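Local coordinates for protein soluble epoxide hydrolase (Bacillus megaterium, PDB 4INZ) that is a soluble epoxide hydrolase, an enzyme of the alpha/beta hydrolase fold family, at residues S51-H56 and Q202-S207; I119-A124 and E242-P247; K184-P189 and G194-D199. The protein carries 1 engineered substitution. All coordinates share one frame; numbering follows the deposited sequence.

Contact 1: residues S51-H56 and Q202-S207; sequences SHIWRH and QAYMNS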
loop_
_atom_site.group_PDB
_atom_site.type_symbol
_atom_site.label_atom_id
_atom_site.label_comp_id
_atom_site.label_asym_id
_atom_site.label_seq_id
_atom_site.Cartn_x
_atom_site.Cartn_y
_atom_site.Cartn_z
ATOM N N SER A 51 -8.244 -2.394 -4.848
ATOM C CA SER A 51 -8.362 -3.760 -4.344
ATOM C C SER A 51 -7.972 -4.830 -5.367
ATOM O O SER A 51 -7.436 -5.885 -5.005
ATOM C CB SER A 51 -9.781 -4.004 -3.823
ATOM O OG SER A 51 -10.737 -3.648 -4.813
ATOM N N HIS A 52 -8.234 -4.558 -6.641
ATOM C CA HIS A 52 -8.007 -5.545 -7.701
ATOM C C HIS A 52 -6.539 -5.979 -7.806
ATOM O O HIS A 52 -6.247 -7.056 -8.323
ATOM C CB HIS A 52 -8.489 -4.973 -9.041
ATOM C CG HIS A 52 -8.487 -5.952 -10.174
ATOM N ND1 HIS A 52 -9.358 -7.019 -10.242
ATOM C CD2 HIS A 52 -7.745 -6.001 -11.307
ATOM C CE1 HIS A 52 -9.140 -7.694 -11.360
ATOM N NE2 HIS A 52 -8.169 -7.095 -12.026
ATOM N N ILE A 53 -5.610 -5.156 -7.323
ATOM C CA ILE A 53 -4.197 -5.520 -7.467
ATOM C C ILE A 53 -3.889 -6.826 -6.725
ATOM O O ILE A 53 -2.921 -7.526 -7.044
ATOM C CB ILE A 53 -3.231 -4.393 -7.026
ATOM C CG1 ILE A 53 -1.808 -4.696 -7.509
ATOM C CG2 ILE A 53 -3.262 -4.197 -5.497
ATOM C CD1 ILE A 53 -0.888 -3.504 -7.419
ATOM N N TRP A 54 -4.739 -7.165 -5.759
ATOM C CA TRP A 54 -4.517 -8.330 -4.908
ATOM C C TRP A 54 -5.207 -9.597 -5.407
ATOM O O TRP A 54 -5.207 -10.625 -4.720
ATOM C CB TRP A 54 -4.998 -8.033 -3.489
ATOM C CG TRP A 54 -4.291 -6.897 -2.846
ATOM C CD1 TRP A 54 -4.810 -5.663 -2.546
ATOM C CD2 TRP A 54 -2.930 -6.880 -2.414
ATOM N NE1 TRP A 54 -3.848 -4.882 -1.943
ATOM C CE2 TRP A 54 -2.688 -5.606 -1.848
ATOM C CE3 TRP A 54 -1.894 -7.821 -2.438
ATOM C CZ2 TRP A 54 -1.445 -5.248 -1.319
ATOM C CZ3 TRP A 54 -0.658 -7.465 -1.902
ATOM C CH2 TRP A 54 -0.447 -6.187 -1.351
ATOM N N ARG A 55 -5.786 -9.524 -6.601
ATOM C CA ARG A 55 -6.614 -10.615 -7.122
ATOM C C ARG A 55 -5.990 -12.015 -7.001
ATOM O O ARG A 55 -6.690 -12.989 -6.697
ATOM C CB ARG A 55 -6.997 -10.330 -8.579
ATOM C CG ARG A 55 -5.802 -10.197 -9.524
ATOM C CD ARG A 55 -6.194 -9.424 -10.785
ATOM N NE ARG A 55 -5.084 -9.298 -11.722
ATOM C CZ ARG A 55 -4.120 -8.391 -11.612
ATOM N NH1 ARG A 55 -4.132 -7.527 -10.597
ATOM N NH2 ARG A 55 -3.139 -8.351 -12.511
ATOM N N HIS A 56 -4.687 -12.128 -7.256
ATOM C CA HIS A 56 -4.045 -13.442 -7.238
ATOM C C HIS A 56 -3.880 -13.991 -5.826
ATOM O O HIS A 56 -3.885 -15.211 -5.619
ATOM C CB HIS A 56 -2.693 -13.400 -7.945
ATOM C CG HIS A 56 -2.781 -13.013 -9.388
ATOM N ND1 HIS A 56 -3.392 -13.807 -10.335
ATOM C CD2 HIS A 56 -2.329 -11.920 -10.046
ATOM C CE1 HIS A 56 -3.318 -13.215 -11.516
ATOM N NE2 HIS A 56 -2.668 -12.074 -11.370
ATOM N N GLN A 202 -9.517 -3.037 -18.103
ATOM C CA GLN A 202 -10.867 -2.496 -17.954
ATOM C C GLN A 202 -11.201 -2.223 -16.491
ATOM O O GLN A 202 -11.836 -1.211 -16.162
ATOM C CB GLN A 202 -11.896 -3.455 -18.560
ATOM C CG GLN A 202 -13.331 -2.937 -18.495
ATOM C CD GLN A 202 -13.523 -1.692 -19.331
ATOM O OE1 GLN A 202 -13.680 -1.775 -20.552
ATOM N NE2 GLN A 202 -13.503 -0.523 -18.680
ATOM N N ALA A 203 -10.782 -3.126 -15.612
ATOM C CA ALA A 203 -11.035 -2.950 -14.189
ATOM C C ALA A 203 -10.311 -1.716 -13.663
ATOM O O ALA A 203 -10.864 -0.952 -12.877
ATOM C CB ALA A 203 -10.623 -4.181 -13.405
ATOM N N TYR A 204 -9.069 -1.531 -14.088
ATOM C CA TYR A 204 -8.319 -0.348 -13.690
ATOM C C TYR A 204 -8.978 0.920 -14.214
ATOM O O TYR A 204 -9.119 1.895 -13.476
ATOM C CB TYR A 204 -6.881 -0.422 -14.191
ATOM C CG TYR A 204 -5.907 -0.964 -13.172
ATOM C CD1 TYR A 204 -5.226 -0.107 -12.321
ATOM C CD2 TYR A 204 -5.665 -2.329 -13.064
ATOM C CE1 TYR A 204 -4.321 -0.583 -11.398
ATOM C CE2 TYR A 204 -4.760 -2.820 -12.132
ATOM C CZ TYR A 204 -4.094 -1.940 -11.300
ATOM O OH TYR A 204 -3.189 -2.414 -10.371
ATOM N N MET A 205 -9.380 0.911 -15.484
ATOM C CA MET A 205 -10.015 2.089 -16.064
ATOM C C MET A 205 -11.291 2.432 -15.301
ATOM O O MET A 205 -11.545 3.598 -14.996
ATOM C CB MET A 205 -10.333 1.887 -17.550
ATOM C CG MET A 205 -9.104 1.708 -18.440
ATOM S SD MET A 205 -7.902 3.050 -18.303
ATOM C CE MET A 205 -8.893 4.454 -18.807
ATOM N N ASN A 206 -12.104 1.418 -15.012
ATOM C CA ASN A 206 -13.286 1.626 -14.184
ATOM C C ASN A 206 -12.938 2.244 -12.832
ATOM O O ASN A 206 -13.651 3.130 -12.339
ATOM C CB ASN A 206 -14.027 0.310 -13.943
ATOM C CG ASN A 206 -14.779 -0.174 -15.158
ATOM O OD1 ASN A 206 -15.015 0.579 -16.110
ATOM N ND2 ASN A 206 -15.177 -1.446 -15.127
ATOM N N SER A 207 -11.856 1.765 -12.221
ATOM C CA SER A 207 -11.480 2.244 -10.898
ATOM C C SER A 207 -11.157 3.732 -10.926
ATOM O O SER A 207 -11.478 4.458 -9.990
ATOM C CB SER A 207 -10.300 1.451 -10.312
ATOM O OG SER A 207 -9.050 1.915 -10.804
#
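His-52 and Ala-203 meet methyl to ring: CB of Ala-203 sits over the centre of the imidazole, 4.1 Å from the ring centroid and only 12° off its normal, a CH-pi contact. The nearest ring atom is CD2, with CB at 4.0 Å. The His-52 side chain gets there by setting CG anti to the backbone N (chi1 -172°), which carries the ring out toward helix 198-210. On the opposite face lies CD of Arg-55, shifted toward the rim, so the imidazole is sandwiched between a methyl and an aliphatic chain. Arg-55 itself is folded back: NH1 donates to the carbonyl O of His-52 at 3.1 Å, in the guanidinium plane, while the backbone N of Arg-55 reaches that oxygen from the other face of the carbonyl.

The buried side of the contact belongs to Tyr-204 and Ile-53. The phenol runs out from the helix until its OH lies 3.9 Å from CB of Ile-53, with CG1 and CD1 equally near, and CE2 comes up at the edge of the His-52 ring. Tyr-204 also packs on Val-186, Ile-187 and His-288. The His-52 and Ala-203 side is partly exposed, though the ring is packed on both faces, and further round the helix Gln-202 and Asn-206 are exposed, linked by a weak hydrogen bond from NE2 of Gln-202 to OD1 of Asn-206.

No hydrogen bond crosses between the segments. His-52 NE2 bonds Asp-200 and Tyr-204 OH bonds Asp-49, which implies that apolar packing makes the join while outside carboxylates probably help hold both rings.

Contact 2: residues I119-A124 and E242-P247; sequences IGWTFA and EVLNIP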
loop_
_atom_site.group_PDB
_atom_site.type_symbol
_atom_site.label_atom_id
_atom_site.label_comp_id
_atom_site.label_asym_id
_atom_site.label_seq_id
_atom_site.Cartn_x
_atom_site.Cartn_y
_atom_site.Cartn_z
ATOM N N ILE A 119 0.683 3.308 5.448
ATOM C CA ILE A 119 -0.403 3.258 6.418
ATOM C C ILE A 119 -0.272 2.033 7.320
ATOM O O ILE A 119 -0.369 2.133 8.546
ATOM C CB ILE A 119 -1.774 3.241 5.711
ATOM C CG1 ILE A 119 -1.962 4.519 4.882
ATOM C CG2 ILE A 119 -2.906 3.078 6.737
ATOM C CD1 ILE A 119 -3.058 4.419 3.818
ATOM N N GLY A 120 -0.037 0.882 6.702
ATOM C CA GLY A 120 -0.003 -0.385 7.410
ATOM C C GLY A 120 1.135 -0.530 8.404
ATOM O O GLY A 120 0.925 -1.062 9.494
ATOM N N TRP A 121 2.337 -0.085 8.036
ATOM C CA TRP A 121 3.455 -0.091 8.978
ATOM C C TRP A 121 3.076 0.762 10.179
ATOM O O TRP A 121 3.247 0.354 11.334
ATOM C CB TRP A 121 4.725 0.490 8.345
ATOM C CG TRP A 121 5.565 -0.461 7.489
ATOM C CD1 TRP A 121 5.736 -0.406 6.134
ATOM C CD2 TRP A 121 6.381 -1.554 7.948
ATOM N NE1 TRP A 121 6.582 -1.409 5.717
ATOM C CE2 TRP A 121 6.993 -2.128 6.812
ATOM C CE3 TRP A 121 6.640 -2.111 9.205
ATOM C CZ2 TRP A 121 7.853 -3.223 6.896
ATOM C CZ3 TRP A 121 7.494 -3.203 9.288
ATOM C CH2 TRP A 121 8.093 -3.743 8.141
ATOM N N THR A 122 2.559 1.955 9.899
ATOM C CA THR A 122 2.170 2.881 10.958
ATOM C C THR A 122 1.109 2.252 11.865
ATOM O O THR A 122 1.192 2.338 13.093
ATOM C CB THR A 122 1.666 4.214 10.376
ATOM O OG1 THR A 122 2.696 4.798 9.568
ATOM C CG2 THR A 122 1.291 5.184 11.488
ATOM N N PHE A 123 0.124 1.601 11.253
ATOM C CA PHE A 123 -0.924 0.927 12.007
ATOM C C PHE A 123 -0.362 -0.196 12.881
ATOM O O PHE A 123 -0.763 -0.350 14.036
ATOM C CB PHE A 123 -1.996 0.364 11.066
ATOM C CG PHE A 123 -3.076 -0.389 11.781
ATOM C CD1 PHE A 123 -4.125 0.293 12.390
ATOM C CD2 PHE A 123 -3.028 -1.770 11.883
ATOM C CE1 PHE A 123 -5.117 -0.397 13.068
ATOM C CE2 PHE A 123 -4.019 -2.465 12.552
ATOM C CZ PHE A 123 -5.065 -1.776 13.152
ATOM N N ALA A 124 0.549 -0.993 12.325
ATOM C CA ALA A 124 1.146 -2.099 13.075
ATOM C C ALA A 124 1.944 -1.593 14.275
ATOM O O ALA A 124 1.926 -2.203 15.346
ATOM C CB ALA A 124 2.033 -2.955 12.165
ATOM N N GLU A 242 10.224 2.580 18.278
ATOM C CA GLU A 242 11.119 2.348 17.148
ATOM C C GLU A 242 11.125 0.884 16.730
ATOM O O GLU A 242 11.440 0.560 15.584
ATOM C CB GLU A 242 12.548 2.779 17.486
ATOM C CG GLU A 242 12.754 4.287 17.559
ATOM C CD GLU A 242 14.223 4.681 17.506
ATOM O OE1 GLU A 242 15.088 3.825 17.806
ATOM O OE2 GLU A 242 14.514 5.845 17.155
ATOM N N VAL A 243 10.772 0.003 17.658
ATOM C CA VAL A 243 10.833 -1.434 17.406
ATOM C C VAL A 243 9.448 -2.072 17.300
ATOM O O VAL A 243 8.574 -1.822 18.127
ATOM C CB VAL A 243 11.660 -2.152 18.494
ATOM C CG1 VAL A 243 11.695 -3.652 18.247
ATOM C CG2 VAL A 243 13.064 -1.588 18.531
ATOM N N LEU A 244 9.256 -2.885 16.264
ATOM C CA LEU A 244 8.021 -3.634 16.071
ATOM C C LEU A 244 8.321 -5.119 16.264
ATOM O O LEU A 244 9.144 -5.684 15.542
ATOM C CB LEU A 244 7.469 -3.391 14.662
ATOM C CG LEU A 244 6.240 -4.207 14.253
ATOM C CD1 LEU A 244 5.039 -3.836 15.123
ATOM C CD2 LEU A 244 5.925 -4.012 12.775
ATOM N N ASN A 245 7.660 -5.755 17.228
ATOM C CA ASN A 245 8.042 -7.111 17.620
ATOM C C ASN A 245 7.265 -8.282 17.005
ATOM O O ASN A 245 7.584 -9.446 17.272
ATOM C CB ASN A 245 8.077 -7.234 19.144
ATOM C CG ASN A 245 9.253 -6.505 19.747
ATOM O OD1 ASN A 245 9.091 -5.655 20.623
ATOM N ND2 ASN A 245 10.451 -6.821 19.266
ATOM N N ILE A 246 6.266 -7.987 16.181
ATOM C CA ILE A 246 5.472 -9.045 15.564
ATOM C C ILE A 246 6.249 -9.654 14.401
ATOM O O ILE A 246 7.206 -9.057 13.919
ATOM C CB ILE A 246 4.129 -8.500 15.054
ATOM C CG1 ILE A 246 4.366 -7.517 13.906
ATOM C CG2 ILE A 246 3.359 -7.836 16.202
ATOM C CD1 ILE A 246 3.099 -6.966 13.291
ATOM N N PRO A 247 5.853 -10.855 13.955
ATOM C CA PRO A 247 6.530 -11.461 12.806
ATOM C C PRO A 247 6.198 -10.702 11.526
ATOM O O PRO A 247 5.027 -10.411 11.269
ATOM C CB PRO A 247 5.932 -12.874 12.746
ATOM C CG PRO A 247 5.336 -13.105 14.107
ATOM C CD PRO A 247 4.848 -11.757 14.538
#
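The backbones come nearest at Ala-124 and Leu-244, whose CA atoms lie 7.7 Å apart, where the irregular chain 242-247 passes the last turns of helix 115-126. Leu-244 makes most of the contact. Its chi1 of 175° turns CG away from the backbone N and sends the chain at the helix, where its two methyls are split between different surfaces. CD1 rests against the backbone, 3.5 Å from the carbonyl O of Ala-124. CD2 goes to the apolar side, 4.1 Å from CB of Ala-124 and 3.9 Å from CZ3 of Trp-121. That methyl meets the indole at its edge, near the ring plane, and the two side chains cross at about a right angle. Ile-246 adds a lighter touch from further along the chain, its CD1 standing 4.3 Å from CB of Ala-124.

No hydrogen bond joins the two segments. Around them, Trp-121 also packs on Leu-134 and Ala-136 of strand 131-137 and meets His-141 edge-to-face, and Leu-244 is held through its backbone by Tyr-270.

The helix links the adjacent parallel strands 108-112 and 131-137, and the chain 242-247 leads into strand 248-253, next in the sheet. Such layering of a crossover helix on the central sheet is typical of the alpha/beta hydrolase fold, in which the helix at this position follows the nucleophile elbow.

Contact 3: residues K184-P189 and G194-D199; sequences KLVIDP and GYLTAD
Leu-196 and Ile-187 cross at about a right angle, each touching with its terminal methyl, CD1 to CD1 at 4.0 Å. They arrive there differently. Leu-196 aims at helix 169-193 from the start, whereas the CB of Ile-187 points away and its chain bends back, chi1 -61° and chi2 -52°, to return CD1 to the contact. The same leucine methyl lies low on the helix backbone, 3.6 Å from the carbonyl O of Val-186 and 4.0 Å from CA of Ile-187, with CG1 of Val-186 more loosely beside it. The leucine thus packs on main chain as much as on side chains.

The segments flank the bend between helices 169-193 and 198-210, the second one forming its later part; these helices are inserted between strands 131-137 and 248-253, and in alpha/beta hydrolases such an insertion builds the cap over the core. Gly-194, with positive phi, is the first residue to leave the helix. Thr-197 is the N-cap of the second, its side chain capping a backbone N just beyond the segment while its own N bonds OD2 of Asp-200, a pattern consistent with a capping box. On the first helix, Pro-189 marks a kink, as its N offers no hydrogen to the preceding turn.

Tyr-195 lies across the end of that helix. A chi1 of 59° swings the ring back toward it, CE1 4.0 Å from the carbonyl O of Pro-189. The hydroxyl continues to a water, 2.7 Å from OH of Tyr-195, which donates to the carbonyl O of Val-186 at 2.8 Å and so bridges the turn to the helix.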
loop_
_atom_site.group_PDB
_atom_site.type_symbol
_atom_site.label_atom_id
_atom_site.label_comp_id
_atom_site.label_asym_id
_atom_site.label_seq_id
_atom_site.Cartn_x
_atom_site.Cartn_y
_atom_site.Cartn_z
ATOM N N LYS A 184 -0.058 5.451 -18.551
ATOM C CA LYS A 184 1.357 5.334 -18.853
ATOM C C LYS A 184 2.099 4.793 -17.643
ATOM O O LYS A 184 3.068 4.052 -17.775
ATOM C CB LYS A 184 1.917 6.684 -19.298
ATOM C CG LYS A 184 1.279 7.186 -20.594
ATOM C CD LYS A 184 1.917 8.473 -21.105
ATOM C CE LYS A 184 1.327 8.882 -22.455
ATOM N NZ LYS A 184 -0.146 9.102 -22.402
ATOM N N LEU A 185 1.611 5.138 -16.460
ATOM C CA LEU A 185 2.257 4.733 -15.221
ATOM C C LEU A 185 2.083 3.240 -14.944
ATOM O O LEU A 185 3.051 2.549 -14.628
ATOM C CB LEU A 185 1.724 5.570 -14.056
ATOM C CG LEU A 185 2.376 5.408 -12.687
ATOM C CD1 LEU A 185 3.882 5.603 -12.782
ATOM C CD2 LEU A 185 1.758 6.400 -11.703
ATOM N N VAL A 186 0.859 2.743 -15.091
ATOM C CA VAL A 186 0.524 1.379 -14.680
ATOM C C VAL A 186 0.085 0.450 -15.813
ATOM O O VAL A 186 0.466 -0.721 -15.846
ATOM C CB VAL A 186 -0.588 1.396 -13.606
ATOM C CG1 VAL A 186 -1.238 0.021 -13.469
ATOM C CG2 VAL A 186 -0.022 1.868 -12.280
ATOM N N ILE A 187 -0.723 0.961 -16.735
ATOM C CA ILE A 187 -1.312 0.107 -17.761
ATOM C C ILE A 187 -0.303 -0.313 -18.821
ATOM O O ILE A 187 -0.147 -1.498 -19.121
ATOM C CB ILE A 187 -2.504 0.793 -18.461
ATOM C CG1 ILE A 187 -3.610 1.099 -17.447
ATOM C CG2 ILE A 187 -3.033 -0.083 -19.591
ATOM C CD1 ILE A 187 -4.017 -0.098 -16.622
ATOM N N ASP A 188 0.375 0.663 -19.403
ATOM C CA ASP A 188 1.285 0.370 -20.499
ATOM C C ASP A 188 2.336 -0.696 -20.145
ATOM O O ASP A 188 2.505 -1.662 -20.881
ATOM C CB ASP A 188 1.907 1.659 -21.039
ATOM C CG ASP A 188 0.882 2.556 -21.719
ATOM O OD1 ASP A 188 -0.237 2.072 -22.004
ATOM O OD2 ASP A 188 1.192 3.739 -21.976
ATOM N N PRO A 189 3.026 -0.546 -19.005
ATOM C CA PRO A 189 4.006 -1.586 -18.662
ATOM C C PRO A 189 3.394 -2.952 -18.315
ATOM O O PRO A 189 3.988 -3.989 -18.627
ATOM C CB PRO A 189 4.750 -0.996 -17.456
ATOM C CG PRO A 189 3.920 0.141 -16.984
ATOM C CD PRO A 189 3.172 0.653 -18.164
ATOM N N GLY A 194 2.864 -8.332 -19.786
ATOM C CA GLY A 194 1.935 -9.442 -19.793
ATOM C C GLY A 194 1.268 -9.799 -18.480
ATOM O O GLY A 194 0.653 -10.862 -18.379
ATOM N N TYR A 195 1.373 -8.941 -17.468
ATOM C CA TYR A 195 0.729 -9.258 -16.193
ATOM C C TYR A 195 -0.626 -8.563 -15.990
ATOM O O TYR A 195 -1.284 -8.775 -14.969
ATOM C CB TYR A 195 1.667 -9.041 -14.987
ATOM C CG TYR A 195 2.209 -7.642 -14.823
ATOM C CD1 TYR A 195 3.473 -7.310 -15.293
ATOM C CD2 TYR A 195 1.472 -6.660 -14.176
ATOM C CE1 TYR A 195 3.986 -6.035 -15.137
ATOM C CE2 TYR A 195 1.976 -5.378 -14.014
ATOM C CZ TYR A 195 3.239 -5.073 -14.496
ATOM O OH TYR A 195 3.754 -3.803 -14.354
ATOM N N LEU A 196 -1.024 -7.743 -16.960
ATOM C CA LEU A 196 -2.391 -7.214 -17.025
ATOM C C LEU A 196 -3.114 -7.739 -18.259
ATOM O O LEU A 196 -2.657 -7.530 -19.393
ATOM C CB LEU A 196 -2.395 -5.683 -17.073
ATOM C CG LEU A 196 -1.821 -4.952 -15.862
ATOM C CD1 LEU A 196 -1.845 -3.455 -16.115
ATOM C CD2 LEU A 196 -2.614 -5.304 -14.601
ATOM N N THR A 197 -4.235 -8.423 -18.040
ATOM C CA THR A 197 -5.092 -8.864 -19.145
ATOM C C THR A 197 -5.992 -7.712 -19.570
ATOM O O THR A 197 -6.065 -6.694 -18.885
ATOM C CB THR A 197 -6.029 -10.002 -18.726
ATOM O OG1 THR A 197 -6.975 -9.499 -17.771
ATOM C CG2 THR A 197 -5.247 -11.159 -18.113
ATOM N N ALA A 198 -6.691 -7.882 -20.690
ATOM C CA ALA A 198 -7.631 -6.871 -21.159
ATOM C C ALA A 198 -8.673 -6.577 -20.083
ATOM O O ALA A 198 -9.043 -5.428 -19.860
ATOM C CB ALA A 198 -8.315 -7.329 -22.449
ATOM N N ASP A 199 -9.153 -7.622 -19.421
ATOM C CA ASP A 199 -10.128 -7.426 -18.355
ATOM C C ASP A 199 -9.512 -6.674 -17.176
ATOM O O ASP A 199 -10.185 -5.867 -16.531
ATOM C CB ASP A 199 -10.741 -8.754 -17.908
ATOM C CG ASP A 199 -11.718 -9.323 -18.934
ATOM O OD1 ASP A 199 -12.004 -8.640 -19.944
ATOM O OD2 ASP A 199 -12.214 -10.451 -18.726
HETATM O O HOH W 1 2.040 -1.775 -13.818
#

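Contacts 1 and 3 are neighbours, their centres about 11 Å apart, and share helix 198-210. Contact 3 makes the bend that leads into this helix, and contact 1 docks the helix on residues 51-56 of the core; Arg-55 of contact 1 joins them by packing on Tyr-195 and Leu-196 of contact 3. Contact 2 lies on the other side of the chain's centre, about 27 Å from contact 1 and 32 Å from contact 3, centre to centre. Along the chain the order is 51-56, 119-124, 184-189, 194-199, 202-207, 242-247, so contacts 1 and 2 interlock while contact 3 falls within both spans. One end of the protein thus sets helical insertion against core, the other packs helix 115-126 against the chain leading into strand 248-253.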